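Local structure of PfkB (Polaromonas sp. JS666, 4DU5) at residues S79-D84 with S102-D107; I30-A35 with E147-S152. The protein is a pfkB-family carbohydrate kinase that probably transfers a phosphate group from ATP to a sugar or related small molecule. All coordinates share one frame; numbering follows the deposited sequence.

Both contacts belong to the large, mostly parallel sheet of the ribokinase-like alpha/beta fold of the pfkB family, and their centres lie about 14 Å apart on the same side of the chain's centre. In sequence the four segments run 30-35, 79-84, 102-107 and 147-152, so contact 1 is made within the length of chain that contact 2 closes. Contact 1 pairs strand 75-81 with the outermost strand 100-106; contact 2 sets short helix 147-150 against strand 27-32, which is the other neighbour of strand 75-81. The His103 ring stacks on Trp149, so the edge strand 100-106 is tied through these two rings to the interior strand 27-32, two strands away.

Contact 1. Residues S79-D84 with S102-D107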
loop_
_atom_site.group_PDB
_atom_site.type_symbol
_atom_site.label_atom_id
_atom_site.label_comp_id
_atom_site.label_asym_id
_atom_site.label_seq_id
_atom_site.Cartn_x
_atom_site.Cartn_y
_atom_site.Cartn_z
ATOM N N SER A 79 -0.089 -3.809 -19.665
ATOM C CA SER A 79 0.441 -3.509 -18.330
ATOM C C SER A 79 0.724 -4.788 -17.480
ATOM O O SER A 79 0.472 -5.933 -17.911
ATOM C CB SER A 79 -0.508 -2.548 -17.597
ATOM O OG SER A 79 0.173 -1.725 -16.679
ATOM N N ARG A 80 1.268 -4.587 -16.281
ATOM C CA ARG A 80 1.386 -5.657 -15.302
ATOM C C ARG A 80 0.646 -5.161 -14.090
ATOM O O ARG A 80 0.589 -3.956 -13.865
ATOM C CB ARG A 80 2.854 -5.908 -14.910
ATOM C CG ARG A 80 3.839 -6.242 -16.042
ATOM C CD ARG A 80 5.137 -6.762 -15.439
ATOM N NE ARG A 80 4.905 -8.122 -14.968
ATOM C CZ ARG A 80 5.155 -9.211 -15.692
ATOM N NH1 ARG A 80 5.698 -9.102 -16.890
ATOM N NH2 ARG A 80 4.866 -10.402 -15.220
ATOM N N LEU A 81 0.094 -6.096 -13.321
ATOM C CA LEU A 81 -0.532 -5.836 -12.029
ATOM C C LEU A 81 -0.296 -7.044 -11.129
ATOM O O LEU A 81 -0.107 -8.154 -11.620
ATOM C CB LEU A 81 -2.046 -5.718 -12.207
ATOM C CG LEU A 81 -2.677 -4.608 -13.048
ATOM C CD1 LEU A 81 -4.127 -4.954 -13.312
ATOM C CD2 LEU A 81 -2.515 -3.258 -12.309
ATOM N N GLY A 82 -0.356 -6.857 -9.815
ATOM C CA GLY A 82 -0.446 -7.988 -8.924
ATOM C C GLY A 82 -1.796 -8.682 -9.069
ATOM O O GLY A 82 -2.698 -8.206 -9.789
ATOM N N THR A 83 -1.944 -9.815 -8.379
ATOM C CA THR A 83 -3.220 -10.534 -8.325
ATOM C C THR A 83 -3.834 -10.309 -6.960
ATOM O O THR A 83 -4.768 -11.031 -6.556
ATOM C CB THR A 83 -3.048 -12.029 -8.514
ATOM O OG1 THR A 83 -2.252 -12.531 -7.437
ATOM C CG2 THR A 83 -2.390 -12.343 -9.864
ATOM N N ASP A 84 -3.297 -9.313 -6.246
ATOM C CA ASP A 84 -3.921 -8.767 -5.029
ATOM C C ASP A 84 -5.243 -8.089 -5.372
ATOM O O ASP A 84 -5.543 -7.865 -6.562
ATOM C CB ASP A 84 -2.989 -7.761 -4.370
ATOM C CG ASP A 84 -2.711 -6.569 -5.255
ATOM O OD1 ASP A 84 -1.884 -6.669 -6.182
ATOM O OD2 ASP A 84 -3.333 -5.525 -5.026
ATOM N N SER A 102 -6.362 -8.181 -22.590
ATOM C CA SER A 102 -5.651 -9.441 -22.840
ATOM C C SER A 102 -4.147 -9.359 -22.598
ATOM O O SER A 102 -3.493 -10.373 -22.400
ATOM C CB SER A 102 -5.916 -9.920 -24.275
ATOM O OG SER A 102 -5.531 -8.929 -25.208
ATOM N N HIS A 103 -3.593 -8.158 -22.613
ATOM C CA HIS A 103 -2.153 -8.031 -22.452
ATOM C C HIS A 103 -1.772 -7.401 -21.141
ATOM O O HIS A 103 -0.657 -6.885 -20.981
ATOM C CB HIS A 103 -1.512 -7.338 -23.647
ATOM C CG HIS A 103 -1.459 -8.208 -24.861
ATOM N ND1 HIS A 103 -0.274 -8.641 -25.414
ATOM C CD2 HIS A 103 -2.449 -8.781 -25.587
ATOM C CE1 HIS A 103 -0.535 -9.433 -26.441
ATOM N NE2 HIS A 103 -1.846 -9.515 -26.582
ATOM N N VAL A 104 -2.697 -7.497 -20.192
ATOM C CA VAL A 104 -2.364 -7.191 -18.836
ATOM C C VAL A 104 -1.971 -8.485 -18.140
ATOM O O VAL A 104 -2.809 -9.342 -17.859
ATOM C CB VAL A 104 -3.508 -6.504 -18.102
ATOM C CG1 VAL A 104 -3.057 -6.087 -16.716
ATOM C CG2 VAL A 104 -3.990 -5.285 -18.893
ATOM N N VAL A 105 -0.676 -8.633 -17.898
ATOM C CA VAL A 105 -0.191 -9.742 -17.114
ATOM C C VAL A 105 -0.519 -9.474 -15.645
ATOM O O VAL A 105 -0.098 -8.472 -15.066
ATOM C CB VAL A 105 1.327 -9.921 -17.267
ATOM C CG1 VAL A 105 1.807 -11.092 -16.421
ATOM C CG2 VAL A 105 1.716 -10.109 -18.737
ATOM N N CYS A 106 -1.276 -10.375 -15.051
ATOM C CA CYS A 106 -1.450 -10.377 -13.637
ATOM C C CYS A 106 -0.502 -11.407 -13.036
ATOM O O CYS A 106 -0.797 -12.597 -13.009
ATOM C CB CYS A 106 -2.879 -10.706 -13.349
ATOM S SG CYS A 106 -3.936 -9.602 -14.263
ATOM N N ASP A 107 0.639 -10.921 -12.560
ATOM C CA ASP A 107 1.712 -11.724 -12.009
ATOM C C ASP A 107 1.658 -11.822 -10.488
ATOM O O ASP A 107 2.037 -10.872 -9.803
ATOM C CB ASP A 107 3.030 -11.070 -12.396
ATOM C CG ASP A 107 4.236 -11.826 -11.894
ATOM O OD1 ASP A 107 4.120 -12.618 -10.928
ATOM O OD2 ASP A 107 5.323 -11.607 -12.474
#
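Ser79 pairs with Val104, Arg80 with Val105 and Leu81 with Cys106, where strands 79-81 and 104-106 run side by side in parallel as the two ends of a beta-alpha-beta unit whose crossover is helix 85-95. The backbone ladder has three bonds of ordinary length: Val105 N to Ser79 O at 2.9 Å, Leu81 N to Val105 O at 3.0 Å, and Asp107 N to Leu81 O at 3.0 Å. A weak fourth, from Ser79 N to His103 O, starts the ladder.

The apolar contact lies on the face shared by Leu81 and Val104, where Leu81 CD1 meets Val104 CG1 at 3.7 Å. Branched and hydrophobic, both suit this buried place against Leu91 of helix 85-95.

Charge gathers on the face of Arg80. Its chain bends at chi3 (75°), laying the guanidinium over Val105, whose CG1 sits under one face. NH2 reaches Asp107 OD2 at 3.0 Å in a salt bridge with weak hydrogen-bond geometry, the two planes 67° apart. The other carboxylate oxygen, Asp107 OD1, accepts a hydrogen bond from Thr109 N. NE and NH1 are taken by Gln110 and Asp144. A leucine in place of Arg80 would probably leave the carboxylates of Asp107 and Asp144 without this shared positive partner. Beyond the strands, Thr83 CG2 rests 3.5 Å from Cys106 O.

Contact 2. Residues I30-A35 with E147-S152; sequences ITFGEA and EAWLLS
With chi1 at -78°, Ile30 holds CG1 anti to its carbonyl carbon and, through an extended chi2, sends CD1 outward to Trp149; the indole, its CG anti to the backbone N (chi1 177°), swings back to receive it. The result is helix-on-sheet packing in the ribokinase-like alpha/beta fold: side chains of the one-turn helix 147-150 pack on Ile30 and Phe32 of strand 27-32, an interior strand of the large sheet.

The methyl CD1 stands almost exactly above the middle of the six-membered ring of Trp149, 3.5 Å from its centroid and 3° off the ring normal, a CH-pi contact. CG2 adds a second touch on the rim, 3.8 Å from Trp149 CZ3. A beta-branched isoleucine suits the place because its two branches spread over one broad aromatic surface, and tryptophan offers the area to match. The same CD1 also meets the helix backbone, lying 3.4 Å from Trp149 O and 3.6 Å from Leu150 CA, so the methyl fits between ring and helix. The opposite face of the indole is taken by His103.

Phe32, two residues along and therefore on the same side of the strand as Ile30, continues the apolar surface more loosely. Leu150 CG comes to the edge of its ring, near the plane, 4.4 Å from CE1. The phenyl CZ in turn lies at the edge of the Trp149 indole. A flat, wholly apolar ring suits this buried spot, where Met140, Phe162 and Thr176 also pack against it.

No hydrogen bond crosses between the segments. Within the helical one, Ser152 OG turns back to donate to Trp149 O at 2.8 Å, approaching tilted out of the carbonyl plane.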
loop_
_atom_site.group_PDB
_atom_site.type_symbol
_atom_site.label_atom_id
_atom_site.label_comp_id
_atom_site.label_asym_id
_atom_site.label_seq_id
_atom_site.Cartn_x
_atom_site.Cartn_y
_atom_site.Cartn_z
ATOM N N ILE A 30 -3.422 1.265 -29.168
ATOM C CA ILE A 30 -2.771 0.632 -28.039
ATOM C C ILE A 30 -1.998 1.665 -27.179
ATOM O O ILE A 30 -1.350 2.558 -27.735
ATOM C CB ILE A 30 -1.857 -0.570 -28.495
ATOM C CG1 ILE A 30 -2.708 -1.798 -28.808
ATOM C CG2 ILE A 30 -0.902 -1.028 -27.394
ATOM C CD1 ILE A 30 -1.950 -2.933 -29.511
ATOM N N THR A 31 -2.085 1.560 -25.842
ATOM C CA THR A 31 -1.086 2.214 -24.932
ATOM C C THR A 31 -0.430 1.280 -23.951
ATOM O O THR A 31 -1.042 0.304 -23.512
ATOM C CB THR A 31 -1.625 3.305 -23.963
ATOM O OG1 THR A 31 -3.022 3.099 -23.655
ATOM C CG2 THR A 31 -1.344 4.641 -24.465
ATOM N N PHE A 32 0.784 1.675 -23.566
ATOM C CA PHE A 32 1.570 1.042 -22.522
ATOM C C PHE A 32 1.627 1.934 -21.284
ATOM O O PHE A 32 1.885 3.134 -21.383
ATOM C CB PHE A 32 2.985 0.755 -23.026
ATOM C CG PHE A 32 3.051 -0.391 -23.981
ATOM C CD1 PHE A 32 2.519 -0.277 -25.284
ATOM C CD2 PHE A 32 3.624 -1.608 -23.601
ATOM C CE1 PHE A 32 2.578 -1.364 -26.202
ATOM C CE2 PHE A 32 3.677 -2.692 -24.497
ATOM C CZ PHE A 32 3.156 -2.567 -25.802
ATOM N N GLY A 33 1.422 1.357 -20.109
ATOM C CA GLY A 33 1.500 2.180 -18.914
ATOM C C GLY A 33 0.987 1.545 -17.647
ATOM O O GLY A 33 0.362 0.483 -17.657
ATOM N N GLU A 34 1.263 2.229 -16.547
ATOM C CA GLU A 34 0.940 1.712 -15.245
ATOM C C GLU A 34 -0.318 2.347 -14.751
ATOM O O GLU A 34 -0.405 3.564 -14.668
ATOM C CB GLU A 34 2.068 2.014 -14.289
ATOM C CG GLU A 34 1.650 1.884 -12.882
ATOM C CD GLU A 34 2.796 1.648 -11.919
ATOM O OE1 GLU A 34 3.924 2.131 -12.173
ATOM O OE2 GLU A 34 2.543 0.980 -10.889
ATOM N N ALA A 35 -1.304 1.535 -14.420
ATOM C CA ALA A 35 -2.404 2.051 -13.624
ATOM C C ALA A 35 -2.095 1.799 -12.167
ATOM O O ALA A 35 -1.377 0.881 -11.837
ATOM C CB ALA A 35 -3.704 1.388 -14.007
ATOM N N GLU A 147 4.816 -8.156 -30.356
ATOM C CA GLU A 147 4.902 -7.459 -31.653
ATOM C C GLU A 147 3.700 -7.623 -32.572
ATOM O O GLU A 147 3.086 -6.641 -32.948
ATOM C CB GLU A 147 6.229 -7.747 -32.355
ATOM C CG GLU A 147 7.440 -7.275 -31.523
ATOM C CD GLU A 147 8.786 -7.515 -32.211
ATOM O OE1 GLU A 147 8.779 -8.106 -33.316
ATOM O OE2 GLU A 147 9.843 -7.125 -31.642
ATOM N N ALA A 148 3.329 -8.843 -32.912
ATOM C CA ALA A 148 2.144 -9.033 -33.761
ATOM C C ALA A 148 0.930 -8.254 -33.249
ATOM O O ALA A 148 0.137 -7.708 -34.056
ATOM C CB ALA A 148 1.786 -10.540 -33.905
ATOM N N TRP A 149 0.789 -8.210 -31.914
ATOM C CA TRP A 149 -0.393 -7.628 -31.257
ATOM C C TRP A 149 -0.428 -6.103 -31.386
ATOM O O TRP A 149 -1.488 -5.508 -31.612
ATOM C CB TRP A 149 -0.430 -8.022 -29.787
ATOM C CG TRP A 149 -1.550 -7.429 -29.047
ATOM C CD1 TRP A 149 -2.871 -7.753 -29.163
ATOM C CD2 TRP A 149 -1.471 -6.408 -28.064
ATOM N NE1 TRP A 149 -3.628 -6.981 -28.322
ATOM C CE2 TRP A 149 -2.790 -6.141 -27.632
ATOM C CE3 TRP A 149 -0.420 -5.685 -27.507
ATOM C CZ2 TRP A 149 -3.082 -5.189 -26.654
ATOM C CZ3 TRP A 149 -0.710 -4.719 -26.531
ATOM C CH2 TRP A 149 -2.028 -4.484 -26.122
ATOM N N LEU A 150 0.736 -5.502 -31.207
ATOM C CA LEU A 150 0.929 -4.091 -31.317
ATOM C C LEU A 150 0.500 -3.639 -32.718
ATOM O O LEU A 150 -0.440 -2.825 -32.884
ATOM C CB LEU A 150 2.416 -3.825 -31.145
ATOM C CG LEU A 150 2.910 -2.574 -30.447
ATOM C CD1 LEU A 150 4.405 -2.378 -30.729
ATOM C CD2 LEU A 150 2.080 -1.395 -30.887
ATOM N N LEU A 151 1.189 -4.191 -33.719
ATOM C CA LEU A 151 0.952 -3.912 -35.118
ATOM C C LEU A 151 -0.507 -4.096 -35.547
ATOM O O LEU A 151 -0.881 -3.683 -36.638
ATOM C CB LEU A 151 1.873 -4.789 -35.948
ATOM C CG LEU A 151 3.316 -4.315 -36.250
ATOM C CD1 LEU A 151 3.954 -3.399 -35.192
ATOM C CD2 LEU A 151 4.223 -5.530 -36.537
ATOM N N SER A 152 -1.339 -4.684 -34.694
ATOM C CA SER A 152 -2.717 -4.970 -35.076
ATOM C C SER A 152 -3.662 -3.817 -34.717
ATOM O O SER A 152 -4.904 -3.924 -34.853
ATOM C CB SER A 152 -3.188 -6.301 -34.454
ATOM O OG SER A 152 -3.767 -6.148 -33.173
#